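Local structure of flavodoxin-like domain (3HLY) at residues Tyr11-Arg16 against Ala126-Cys131; Gln19-Gly24 against Thr112-Ile117; Val26-Ala31 against Ser134-Gly139; Glu47-Ala52 against Asn81-Gly86. The protein probably binds a flavin mononucleotide cofactor, as flavodoxins do, and takes part in electron transfer as one domain of a larger cyanobacterial flavoprotein. All blocks are in the same frame, centred on the assembly; numbering follows the deposited sequence.

Contacts 1, 2 and 3 follow helix 14-27 from its first turn to the turn that ends it. Contacts 1 and 3 both join it to helix 125-144, one near each end, whereas contact 2 sets its middle against the loop after strand 111-112. Contact 1 lies at the surface and sets a tyrosine hydroxyl against aliphatic and aromatic carbons. Contact 2 is buried and wholly apolar; contact 3, partly buried, relies on a glycine that lets backbone and side chain come close. Contact 4, also buried, lies about 22 Å from contact 1, centre to centre, and differs in chemistry, a glutamine amide approaching the carbonyl end of helix 42-51.

Contact 1 of 4, residues Tyr11-Arg16 against Ala126-Cys131; sequences YGYSDR and AIYQQC
Tyr128 of helix 125-144 reaches Arg16 and Tyr13, where helix 14-27 begins, and so joins the first and last helices of this flavodoxin-like fold. Tyr13 is the N-cap of its helix and belongs to a type II' turn, Tyr11 to Ser14, with Gly12 at positive phi; in flavodoxins the loop after the first strand holds the flavin phosphate, and this turn probably corresponds to it. From CB of Tyr128, CG sets off opposite the carbonyl carbon (chi1 -70°), which directs the ring at the other helix. Tyr128 CD1 is 3.9 Å from Arg16 O. Farther out, CE1 and CZ each come within 3.6 Å of Arg16 CG, the aliphatic chain crossing the ring at a slant, with the guanidinium plane turned 42° from it. The hydroxyl, at the tip, makes no hydrogen bond between the two segments, and its nearest neighbours across the contact are carbons. Replacing Tyr128 by an alanine would probably leave the Arg16 methylenes without their aromatic partner and free the arginine to swing. The tyrosine side chains meet at about a right angle, Tyr128 OH being 3.3 Å from Tyr13 CD1 and 3.2 Å from Arg16 CD.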
loop_
_atom_site.group_PDB
_atom_site.type_symbol
_atom_site.label_atom_id
_atom_site.label_comp_id
_atom_site.label_asym_id
_atom_site.label_seq_id
_atom_site.Cartn_x
_atom_site.Cartn_y
_atom_site.Cartn_z
ATOM N N TYR A 11 5.451 -12.280 -3.016
ATOM C CA TYR A 11 5.770 -12.386 -1.595
ATOM C C TYR A 11 4.447 -12.626 -0.881
ATOM O O TYR A 11 3.569 -11.766 -0.881
ATOM C CB TYR A 11 6.400 -11.097 -1.059
ATOM C CG TYR A 11 6.762 -11.191 0.406
ATOM C CD1 TYR A 11 6.435 -10.168 1.294
ATOM C CD2 TYR A 11 7.417 -12.319 0.912
ATOM C CE1 TYR A 11 6.742 -10.266 2.650
ATOM C CE2 TYR A 11 7.730 -12.428 2.265
ATOM C CZ TYR A 11 7.385 -11.402 3.128
ATOM O OH TYR A 11 7.646 -11.522 4.472
ATOM N N GLY A 12 4.296 -13.795 -0.274
ATOM C CA GLY A 12 3.048 -14.096 0.401
ATOM C C GLY A 12 1.886 -13.971 -0.576
ATOM O O GLY A 12 1.922 -14.541 -1.669
ATOM N N TYR A 13 0.859 -13.223 -0.189
ATOM C CA TYR A 13 -0.303 -13.015 -1.045
ATOM C C TYR A 13 -0.377 -11.572 -1.529
ATOM O O TYR A 13 -1.456 -11.078 -1.855
ATOM C CB TYR A 13 -1.579 -13.381 -0.290
ATOM C CG TYR A 13 -1.747 -14.869 -0.094
ATOM C CD1 TYR A 13 -2.555 -15.620 -0.951
ATOM C CD2 TYR A 13 -1.082 -15.533 0.933
ATOM C CE1 TYR A 13 -2.694 -16.998 -0.785
ATOM C CE2 TYR A 13 -1.214 -16.908 1.105
ATOM C CZ TYR A 13 -2.019 -17.631 0.247
ATOM O OH TYR A 13 -2.145 -18.987 0.425
ATOM N N SER A 14 0.776 -10.904 -1.581
ATOM C CA SER A 14 0.841 -9.513 -2.017
ATOM C C SER A 14 0.179 -9.245 -3.369
ATOM O O SER A 14 -0.623 -8.319 -3.486
ATOM C CB SER A 14 2.294 -9.033 -2.069
ATOM O OG SER A 14 2.799 -8.823 -0.769
ATOM N N ASP A 15 0.517 -10.032 -4.391
ATOM C CA ASP A 15 -0.087 -9.832 -5.713
ATOM C C ASP A 15 -1.614 -9.799 -5.611
ATOM O O ASP A 15 -2.278 -8.881 -6.102
ATOM C CB ASP A 15 0.274 -10.972 -6.675
ATOM C CG ASP A 15 1.752 -11.030 -7.003
ATOM O OD1 ASP A 15 2.292 -10.051 -7.569
ATOM O OD2 ASP A 15 2.373 -12.072 -6.701
ATOM N N ARG A 16 -2.143 -10.822 -4.953
ATOM C CA ARG A 16 -3.573 -11.030 -4.801
ATOM C C ARG A 16 -4.313 -10.053 -3.890
ATOM O O ARG A 16 -5.427 -9.643 -4.187
ATOM C CB ARG A 16 -3.792 -12.461 -4.324
ATOM C CG ARG A 16 -5.015 -13.113 -4.876
ATOM C CD ARG A 16 -4.807 -14.609 -4.913
ATOM N NE ARG A 16 -3.722 -15.001 -5.807
ATOM C CZ ARG A 16 -3.323 -16.258 -5.980
ATOM N NH1 ARG A 16 -3.917 -17.243 -5.315
ATOM N NH2 ARG A 16 -2.341 -16.534 -6.828
ATOM N N ALA A 126 -13.426 -13.883 1.983
ATOM C CA ALA A 126 -13.829 -12.842 2.918
ATOM C C ALA A 126 -12.773 -11.736 2.955
ATOM O O ALA A 126 -13.093 -10.554 2.820
ATOM C CB ALA A 126 -14.006 -13.439 4.302
ATOM N N ILE A 127 -11.519 -12.131 3.145
ATOM C CA ILE A 127 -10.418 -11.184 3.181
ATOM C C ILE A 127 -10.306 -10.396 1.870
ATOM O O ILE A 127 -10.051 -9.186 1.883
ATOM C CB ILE A 127 -9.075 -11.901 3.430
ATOM C CG1 ILE A 127 -9.029 -12.452 4.857
ATOM C CG2 ILE A 127 -7.912 -10.926 3.199
ATOM C CD1 ILE A 127 -8.938 -11.387 5.914
ATOM N N TYR A 128 -10.487 -11.080 0.744
ATOM C CA TYR A 128 -10.389 -10.420 -0.550
ATOM C C TYR A 128 -11.525 -9.443 -0.752
ATOM O O TYR A 128 -11.358 -8.428 -1.431
ATOM C CB TYR A 128 -10.364 -11.438 -1.688
ATOM C CG TYR A 128 -9.084 -12.226 -1.739
ATOM C CD1 TYR A 128 -7.852 -11.578 -1.753
ATOM C CD2 TYR A 128 -9.097 -13.625 -1.749
ATOM C CE1 TYR A 128 -6.666 -12.297 -1.767
ATOM C CE2 TYR A 128 -7.910 -14.354 -1.763
ATOM C CZ TYR A 128 -6.705 -13.684 -1.770
ATOM O OH TYR A 128 -5.532 -14.382 -1.760
ATOM N N GLN A 129 -12.680 -9.742 -0.161
ATOM C CA GLN A 129 -13.829 -8.847 -0.271
ATOM C C GLN A 129 -13.530 -7.587 0.526
ATOM O O GLN A 129 -13.897 -6.490 0.117
ATOM C CB GLN A 129 -15.100 -9.499 0.279
ATOM C CG GLN A 129 -16.344 -8.616 0.177
ATOM C CD GLN A 129 -16.688 -8.243 -1.264
ATOM O OE1 GLN A 129 -16.999 -9.109 -2.089
ATOM N NE2 GLN A 129 -16.627 -6.949 -1.574
ATOM N N GLN A 130 -12.864 -7.754 1.668
ATOM C CA GLN A 130 -12.504 -6.631 2.520
ATOM C C GLN A 130 -11.458 -5.733 1.824
ATOM O O GLN A 130 -11.496 -4.506 1.951
ATOM C CB GLN A 130 -11.977 -7.142 3.861
ATOM C CG GLN A 130 -11.655 -6.037 4.853
ATOM C CD GLN A 130 -11.078 -6.578 6.139
ATOM O OE1 GLN A 130 -10.885 -7.795 6.283
ATOM N NE2 GLN A 130 -10.787 -5.685 7.085
ATOM N N CYS A 131 -10.507 -6.342 1.128
ATOM C CA CYS A 131 -9.526 -5.576 0.350
ATOM C C CYS A 131 -10.259 -4.747 -0.723
ATOM O O CYS A 131 -9.963 -3.559 -0.930
ATOM C CB CYS A 131 -8.581 -6.510 -0.393
ATOM S SG CYS A 131 -7.361 -7.309 0.623
#

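Contact 2 of 4, residues Gln19-Gly24 against Thr112-Ile117; sequences QAIGRG and TAFPPI
Ile21 and Ile117 meet tip to tip, and this is the tight part of the contact: Ile21 CD1 stands 4.0 Å from Ile117 CD1, a methyl that also lies 4.2 Å from Ile21 CG1. Both side chains carry CG1 opposite the carbonyl carbon (chi1 -67° for Ile21), and both continue extended, so that the long branches point at one another across the 10.2 Å between Ile21 CA and Ile117 CA. The second branch of Ile21 is packed more loosely. Its CG2 approaches the Phe114 ring obliquely, 4.4 Å from CE1, a distance at which the two groups barely touch. No polar atom takes part, and all three residues are buried. Solvent lies elsewhere: Gln19 and Arg23, on the same helical turns as Ile21, are exposed, as is Pro115 between the two hydrophobic residues of the loop. The surroundings complete a small hydrophobic cluster in the layer between helices and sheet of this three-layer alpha/beta/alpha fold. Cys131 of helix 125-144 packs against Ile21, and Phe88 of strand 84-88 touches both isoleucines, which places the contact between helix 14-27, helix 125-144 and the parallel sheet that both helices cover.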
loop_
_atom_site.group_PDB
_atom_site.type_symbol
_atom_site.label_atom_id
_atom_site.label_comp_id
_atom_site.label_asym_id
_atom_site.label_seq_id
_atom_site.Cartn_x
_atom_site.Cartn_y
_atom_site.Cartn_z
ATOM N N GLN A 19 -4.090 -6.686 -5.727
ATOM C CA GLN A 19 -4.976 -6.629 -6.891
ATOM C C GLN A 19 -6.432 -6.407 -6.474
ATOM O O GLN A 19 -7.177 -5.693 -7.140
ATOM C CB GLN A 19 -4.887 -7.930 -7.695
ATOM C CG GLN A 19 -3.759 -7.976 -8.695
ATOM C CD GLN A 19 -3.561 -9.368 -9.270
ATOM O OE1 GLN A 19 -4.477 -10.200 -9.257
ATOM N NE2 GLN A 19 -2.365 -9.627 -9.783
ATOM N N ALA A 20 -6.832 -7.057 -5.382
ATOM C CA ALA A 20 -8.177 -6.938 -4.842
ATOM C C ALA A 20 -8.418 -5.480 -4.405
ATOM O O ALA A 20 -9.474 -4.918 -4.669
ATOM C CB ALA A 20 -8.338 -7.873 -3.655
ATOM N N ILE A 21 -7.450 -4.875 -3.734
ATOM C CA ILE A 21 -7.594 -3.474 -3.312
ATOM C C ILE A 21 -7.634 -2.613 -4.570
ATOM O O ILE A 21 -8.434 -1.671 -4.661
ATOM C CB ILE A 21 -6.402 -3.020 -2.434
ATOM C CG1 ILE A 21 -6.413 -3.763 -1.100
ATOM C CG2 ILE A 21 -6.487 -1.522 -2.114
ATOM C CD1 ILE A 21 -5.034 -3.703 -0.360
ATOM N N GLY A 22 -6.768 -2.937 -5.534
ATOM C CA GLY A 22 -6.718 -2.183 -6.780
ATOM C C GLY A 22 -8.051 -2.238 -7.531
ATOM O O GLY A 22 -8.506 -1.244 -8.089
ATOM N N ARG A 23 -8.689 -3.407 -7.541
ATOM C CA ARG A 23 -9.984 -3.564 -8.218
ATOM C C ARG A 23 -11.030 -2.639 -7.587
ATOM O O ARG A 23 -11.820 -1.993 -8.281
ATOM C CB ARG A 23 -10.473 -5.021 -8.093
ATOM C CG ARG A 23 -10.614 -5.770 -9.389
ATOM C CD ARG A 23 -10.942 -7.239 -9.119
ATOM N NE ARG A 23 -10.035 -7.792 -8.115
ATOM C CZ ARG A 23 -9.903 -9.083 -7.832
ATOM N NH1 ARG A 23 -10.622 -9.992 -8.481
ATOM N NH2 ARG A 23 -9.057 -9.464 -6.887
ATOM N N GLY A 24 -11.050 -2.601 -6.260
ATOM C CA GLY A 24 -12.007 -1.765 -5.569
ATOM C C GLY A 24 -11.775 -0.313 -5.935
ATOM O O GLY A 24 -12.716 0.431 -6.183
ATOM N N THR A 112 -4.912 7.402 7.942
ATOM C CA THR A 112 -5.152 6.094 7.316
ATOM C C THR A 112 -6.111 6.201 6.141
ATOM O O THR A 112 -7.080 6.954 6.187
ATOM C CB THR A 112 -5.748 5.082 8.308
ATOM O OG1 THR A 112 -6.987 5.593 8.813
ATOM C CG2 THR A 112 -4.792 4.822 9.454
ATOM N N ALA A 113 -5.860 5.451 5.074
ATOM C CA ALA A 113 -6.761 5.520 3.925
ATOM C C ALA A 113 -7.989 4.636 4.175
ATOM O O ALA A 113 -9.049 4.846 3.589
ATOM C CB ALA A 113 -6.033 5.091 2.659
ATOM N N PHE A 114 -7.817 3.657 5.057
ATOM C CA PHE A 114 -8.850 2.710 5.462
ATOM C C PHE A 114 -8.273 1.926 6.644
ATOM O O PHE A 114 -7.081 2.002 6.908
ATOM C CB PHE A 114 -9.234 1.747 4.309
ATOM C CG PHE A 114 -8.055 1.143 3.553
ATOM C CD1 PHE A 114 -7.769 1.547 2.245
ATOM C CD2 PHE A 114 -7.261 0.153 4.131
ATOM C CE1 PHE A 114 -6.696 0.967 1.512
ATOM C CE2 PHE A 114 -6.191 -0.432 3.413
ATOM C CZ PHE A 114 -5.909 -0.026 2.106
ATOM N N PRO A 115 -9.108 1.174 7.385
ATOM C CA PRO A 115 -8.518 0.429 8.510
ATOM C C PRO A 115 -7.499 -0.609 8.029
ATOM O O PRO A 115 -7.745 -1.345 7.068
ATOM C CB PRO A 115 -9.732 -0.232 9.180
ATOM C CG PRO A 115 -10.849 0.750 8.906
ATOM C CD PRO A 115 -10.582 1.171 7.451
ATOM N N PRO A 116 -6.345 -0.694 8.704
ATOM C CA PRO A 116 -5.340 -1.671 8.287
ATOM C C PRO A 116 -5.964 -3.050 8.028
ATOM O O PRO A 116 -6.783 -3.517 8.809
ATOM C CB PRO A 116 -4.371 -1.674 9.467
ATOM C CG PRO A 116 -4.390 -0.218 9.899
ATOM C CD PRO A 116 -5.879 0.096 9.862
ATOM N N ILE A 117 -5.578 -3.699 6.931
ATOM C CA ILE A 117 -6.123 -5.012 6.618
ATOM C C ILE A 117 -5.211 -6.091 7.198
ATOM O O ILE A 117 -4.215 -6.469 6.589
ATOM C CB ILE A 117 -6.249 -5.205 5.106
ATOM C CG1 ILE A 117 -7.221 -4.168 4.539
ATOM C CG2 ILE A 117 -6.726 -6.623 4.798
ATOM C CD1 ILE A 117 -7.128 -4.020 3.011
#

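Contact 3 of 4, residues Val26-Ala31 against Ser134-Gly139; sequences VKTGVA and SGTDLG
Thr28 and Gly139 bring their backbones to 5.5 Å, CA to CA, where the end of helix 14-27 passes the second half of helix 125-144. At that end Gly29 leaves helical angles with positive phi (94°) in a Schellman motif, its N bonded to Val26 O at 2.8 Å, and the chain turns back toward strand 32-36. The partner segment is regular helix throughout. Close approach is possible because Gly139 has no side chain: a methyl there would run into the Thr28 hydroxyl, which lies 3.3 Å from Gly139 CA. This glycine therefore acts as a notch in the helix surface, and the first and last helices of the flavodoxin-like fold, which lie on the same face of the sheet, can settle together. Thr28 puts its hydroxyl over the notch and its methyl beside Thr136. Its OG1 lies between its own backbone N and carbonyl carbon (chi1 76°) and is hydrogen-bonded to Leu25 O, so the hydroxyl is satisfied by the chain just before it. The methyl CG2 leans the other way, 3.5 Å from Thr136 O and 4.2 Å from Thr136 CG2. Thr136 spends its hydroxyl on its own helix, on Glu132 O, so its side chain meets Thr28 through the methyl alone, beside the backbone O. With a glycine in place of Thr28, Leu25 O would probably lose its hydroxyl partner and a gap would open beside Gly139 and Thr136. Val30, just beyond the turn, closes the other flank with CG2 3.8 Å from Gly139 CA.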
loop_
_atom_site.group_PDB
_atom_site.type_symbol
_atom_site.label_atom_id
_atom_site.label_comp_id
_atom_site.label_asym_id
_atom_site.label_seq_id
_atom_site.Cartn_x
_atom_site.Cartn_y
_atom_site.Cartn_z
ATOM N N VAL A 26 -10.201 1.082 -8.736
ATOM C CA VAL A 26 -10.474 1.533 -10.105
ATOM C C VAL A 26 -11.962 1.655 -10.405
ATOM O O VAL A 26 -12.356 2.500 -11.186
ATOM C CB VAL A 26 -9.807 0.619 -11.196
ATOM C CG1 VAL A 26 -8.311 0.711 -11.093
ATOM C CG2 VAL A 26 -10.282 -0.815 -11.051
ATOM N N LYS A 27 -12.789 0.819 -9.779
ATOM C CA LYS A 27 -14.237 0.895 -9.990
ATOM C C LYS A 27 -14.768 2.286 -9.640
ATOM O O LYS A 27 -15.752 2.748 -10.223
ATOM C CB LYS A 27 -14.980 -0.136 -9.129
ATOM C CG LYS A 27 -14.788 -1.582 -9.553
ATOM C CD LYS A 27 -15.690 -2.500 -8.745
ATOM C CE LYS A 27 -15.379 -3.958 -9.024
ATOM N NZ LYS A 27 -15.434 -4.261 -10.481
ATOM N N THR A 28 -14.125 2.954 -8.687
ATOM C CA THR A 28 -14.571 4.278 -8.289
ATOM C C THR A 28 -14.041 5.341 -9.211
ATOM O O THR A 28 -14.373 6.510 -9.038
ATOM C CB THR A 28 -14.101 4.669 -6.892
ATOM O OG1 THR A 28 -12.713 5.024 -6.947
ATOM C CG2 THR A 28 -14.317 3.517 -5.920
ATOM N N GLY A 29 -13.191 4.952 -10.164
ATOM C CA GLY A 29 -12.654 5.935 -11.085
ATOM C C GLY A 29 -11.322 6.539 -10.700
ATOM O O GLY A 29 -10.867 7.485 -11.338
ATOM N N VAL A 30 -10.683 6.014 -9.664
ATOM C CA VAL A 30 -9.376 6.533 -9.272
ATOM C C VAL A 30 -8.321 5.844 -10.142
ATOM O O VAL A 30 -8.488 4.678 -10.493
ATOM C CB VAL A 30 -9.071 6.221 -7.801
ATOM C CG1 VAL A 30 -7.629 6.585 -7.482
ATOM C CG2 VAL A 30 -10.035 6.992 -6.906
ATOM N N ALA A 31 -7.263 6.562 -10.508
ATOM C CA ALA A 31 -6.185 5.980 -11.317
ATOM C C ALA A 31 -5.199 5.293 -10.382
ATOM O O ALA A 31 -4.595 5.939 -9.533
ATOM C CB ALA A 31 -5.456 7.057 -12.114
ATOM N N SER A 134 -12.141 -1.998 0.869
ATOM C CA SER A 134 -11.235 -0.967 1.363
ATOM C C SER A 134 -10.838 -0.054 0.211
ATOM O O SER A 134 -10.727 1.165 0.396
ATOM C CB SER A 134 -9.964 -1.591 1.970
ATOM O OG SER A 134 -10.270 -2.423 3.065
ATOM N N GLY A 135 -10.613 -0.650 -0.967
ATOM C CA GLY A 135 -10.222 0.122 -2.147
ATOM C C GLY A 135 -11.362 1.011 -2.596
ATOM O O GLY A 135 -11.162 2.156 -2.995
ATOM N N THR A 136 -12.572 0.469 -2.519
ATOM C CA THR A 136 -13.759 1.197 -2.881
ATOM C C THR A 136 -13.940 2.391 -1.964
ATOM O O THR A 136 -14.230 3.500 -2.418
ATOM C CB THR A 136 -14.999 0.292 -2.773
ATOM O OG1 THR A 136 -14.852 -0.820 -3.657
ATOM C CG2 THR A 136 -16.256 1.058 -3.141
ATOM N N ASP A 137 -13.739 2.170 -0.670
ATOM C CA ASP A 137 -13.932 3.230 0.316
ATOM C C ASP A 137 -12.922 4.353 0.153
ATOM O O ASP A 137 -13.258 5.530 0.208
ATOM C CB ASP A 137 -13.861 2.636 1.722
ATOM C CG ASP A 137 -14.966 1.613 1.981
ATOM O OD1 ASP A 137 -15.657 1.195 1.015
ATOM O OD2 ASP A 137 -15.142 1.215 3.150
ATOM N N LEU A 138 -11.674 3.977 -0.050
ATOM C CA LEU A 138 -10.629 4.956 -0.259
ATOM C C LEU A 138 -10.973 5.747 -1.514
ATOM O O LEU A 138 -10.855 6.961 -1.537
ATOM C CB LEU A 138 -9.285 4.241 -0.440
ATOM C CG LEU A 138 -8.113 5.081 -0.939
ATOM C CD1 LEU A 138 -7.986 6.362 -0.102
ATOM C CD2 LEU A 138 -6.831 4.245 -0.865
ATOM N N GLY A 139 -11.412 5.039 -2.548
ATOM C CA GLY A 139 -11.763 5.674 -3.808
ATOM C C GLY A 139 -12.878 6.694 -3.677
ATOM O O GLY A 139 -12.776 7.827 -4.163
#

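Contact 4 of 4, residues Glu47-Ala52 against Asn81-Gly86; sequences EAVSSA and NKQAIG
Ala52 and Gln83 are the nearest backbone neighbours, 7.4 Å between CA atoms, where the chain leaving helix 42-51 passes the residue just ahead of strand 84-88. The Gln83 side chain spans that distance. Its CG occupies the position between backbone N and carbonyl carbon (chi1 55°), and beyond it the chain runs extended, carrying the amide to where the helix ends, with NE2 2.8 Å from O of Ala52, just past the helix, and 3.6 Å from Val49 O, in its last turn. The other amide atom, OE1, accepts a hydrogen bond from His80 N, a grip that helps fix the rotation of the amide and turns its nitrogen toward the carbonyls. Val49 adds a loose van der Waals touch, its methyl CG1 4.4 Å from Gln83 OE1. Within the helix the end is tied down separately: Ser51 OG and Ser51 N both bond to Glu47 O, arriving from opposite faces of its carbonyl plane, with the hydroxyl 3.0 Å away and tilted 23° from that plane. Both Val49 and Gln83 also pack on Ile55, the residue of strand 54-58 that lies beside them. That strand follows helix 42-51 and pairs in parallel with strand 84-88, so the contact gathers a helix exit and a strand entry at the end of the sheet where its parallel strands begin, an arrangement typical of the successive beta-alpha-beta crossovers of the flavodoxin-like fold.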
loop_
_atom_site.group_PDB
_atom_site.type_symbol
_atom_site.label_atom_id
_atom_site.label_comp_id
_atom_site.label_asym_id
_atom_site.label_seq_id
_atom_site.Cartn_x
_atom_site.Cartn_y
_atom_site.Cartn_z
ATOM N N GLU A 47 8.617 10.426 -7.837
ATOM C CA GLU A 47 7.596 11.283 -8.427
ATOM C C GLU A 47 6.224 10.637 -8.239
ATOM O O GLU A 47 5.241 11.319 -7.938
ATOM C CB GLU A 47 7.904 11.528 -9.912
ATOM C CG GLU A 47 9.139 12.412 -10.133
ATOM C CD GLU A 47 9.464 12.650 -11.606
ATOM O OE1 GLU A 47 9.760 11.668 -12.324
ATOM O OE2 GLU A 47 9.428 13.823 -12.048
ATOM N N ALA A 48 6.177 9.319 -8.393
ATOM C CA ALA A 48 4.940 8.578 -8.219
ATOM C C ALA A 48 4.375 8.791 -6.814
ATOM O O ALA A 48 3.183 8.994 -6.644
ATOM C CB ALA A 48 5.182 7.094 -8.460
ATOM N N VAL A 49 5.234 8.751 -5.805
ATOM C CA VAL A 49 4.776 8.931 -4.431
ATOM C C VAL A 49 4.345 10.362 -4.106
ATOM O O VAL A 49 3.261 10.569 -3.574
ATOM C CB VAL A 49 5.859 8.479 -3.424
ATOM C CG1 VAL A 49 5.353 8.618 -1.994
ATOM C CG2 VAL A 49 6.245 7.052 -3.696
ATOM N N SER A 50 5.165 11.353 -4.448
ATOM C CA SER A 50 4.829 12.743 -4.123
ATOM C C SER A 50 3.511 13.255 -4.700
ATOM O O SER A 50 2.837 14.089 -4.082
ATOM C CB SER A 50 5.962 13.688 -4.545
ATOM O OG SER A 50 5.844 14.941 -3.876
ATOM N N SER A 51 3.141 12.760 -5.879
ATOM C CA SER A 51 1.900 13.188 -6.511
ATOM C C SER A 51 0.726 12.293 -6.134
ATOM O O SER A 51 -0.409 12.600 -6.449
ATOM C CB SER A 51 2.061 13.198 -8.030
ATOM O OG SER A 51 2.352 11.897 -8.491
ATOM N N ALA A 52 1.008 11.183 -5.461
ATOM C CA ALA A 52 -0.037 10.259 -5.053
ATOM C C ALA A 52 -0.961 10.899 -4.032
ATOM O O ALA A 52 -0.508 11.566 -3.117
ATOM C CB ALA A 52 0.587 9.001 -4.456
ATOM N N ASN A 81 2.492 14.812 4.674
ATOM C CA ASN A 81 1.256 15.056 5.418
ATOM C C ASN A 81 -0.081 15.293 4.738
ATOM O O ASN A 81 -1.087 15.394 5.429
ATOM C CB ASN A 81 1.466 16.201 6.416
ATOM C CG ASN A 81 1.835 17.516 5.737
ATOM O OD1 ASN A 81 1.159 17.974 4.811
ATOM N ND2 ASN A 81 2.908 18.135 6.209
ATOM N N LYS A 82 -0.132 15.384 3.418
ATOM C CA LYS A 82 -1.416 15.629 2.766
ATOM C C LYS A 82 -2.052 14.362 2.181
ATOM O O LYS A 82 -3.076 14.431 1.494
ATOM C CB LYS A 82 -1.232 16.659 1.671
ATOM N N GLN A 83 -1.459 13.208 2.466
ATOM C CA GLN A 83 -1.961 11.962 1.898
ATOM C C GLN A 83 -2.374 10.865 2.880
ATOM O O GLN A 83 -2.089 10.938 4.082
ATOM C CB GLN A 83 -0.927 11.433 0.897
ATOM C CG GLN A 83 0.483 11.264 1.455
ATOM C CD GLN A 83 1.554 11.281 0.360
ATOM O OE1 GLN A 83 2.725 10.995 0.612
ATOM N NE2 GLN A 83 1.148 11.622 -0.862
ATOM N N ALA A 84 -3.075 9.861 2.352
ATOM C CA ALA A 84 -3.546 8.730 3.158
ATOM C C ALA A 84 -2.666 7.497 2.947
ATOM O O ALA A 84 -2.088 7.306 1.881
ATOM C CB ALA A 84 -4.982 8.401 2.791
ATOM N N ILE A 85 -2.587 6.657 3.975
ATOM C CA ILE A 85 -1.805 5.442 3.924
ATOM C C ILE A 85 -2.717 4.243 4.178
ATOM O O ILE A 85 -3.436 4.200 5.179
ATOM C CB ILE A 85 -0.679 5.448 4.991
ATOM C CG1 ILE A 85 0.065 4.110 4.970
ATOM C CG2 ILE A 85 -1.248 5.717 6.378
ATOM C CD1 ILE A 85 0.828 3.875 3.694
ATOM N N GLY A 86 -2.720 3.311 3.236
ATOM C CA GLY A 86 -3.510 2.101 3.385
ATOM C C GLY A 86 -2.508 0.983 3.568
ATOM O O GLY A 86 -1.643 0.783 2.721
#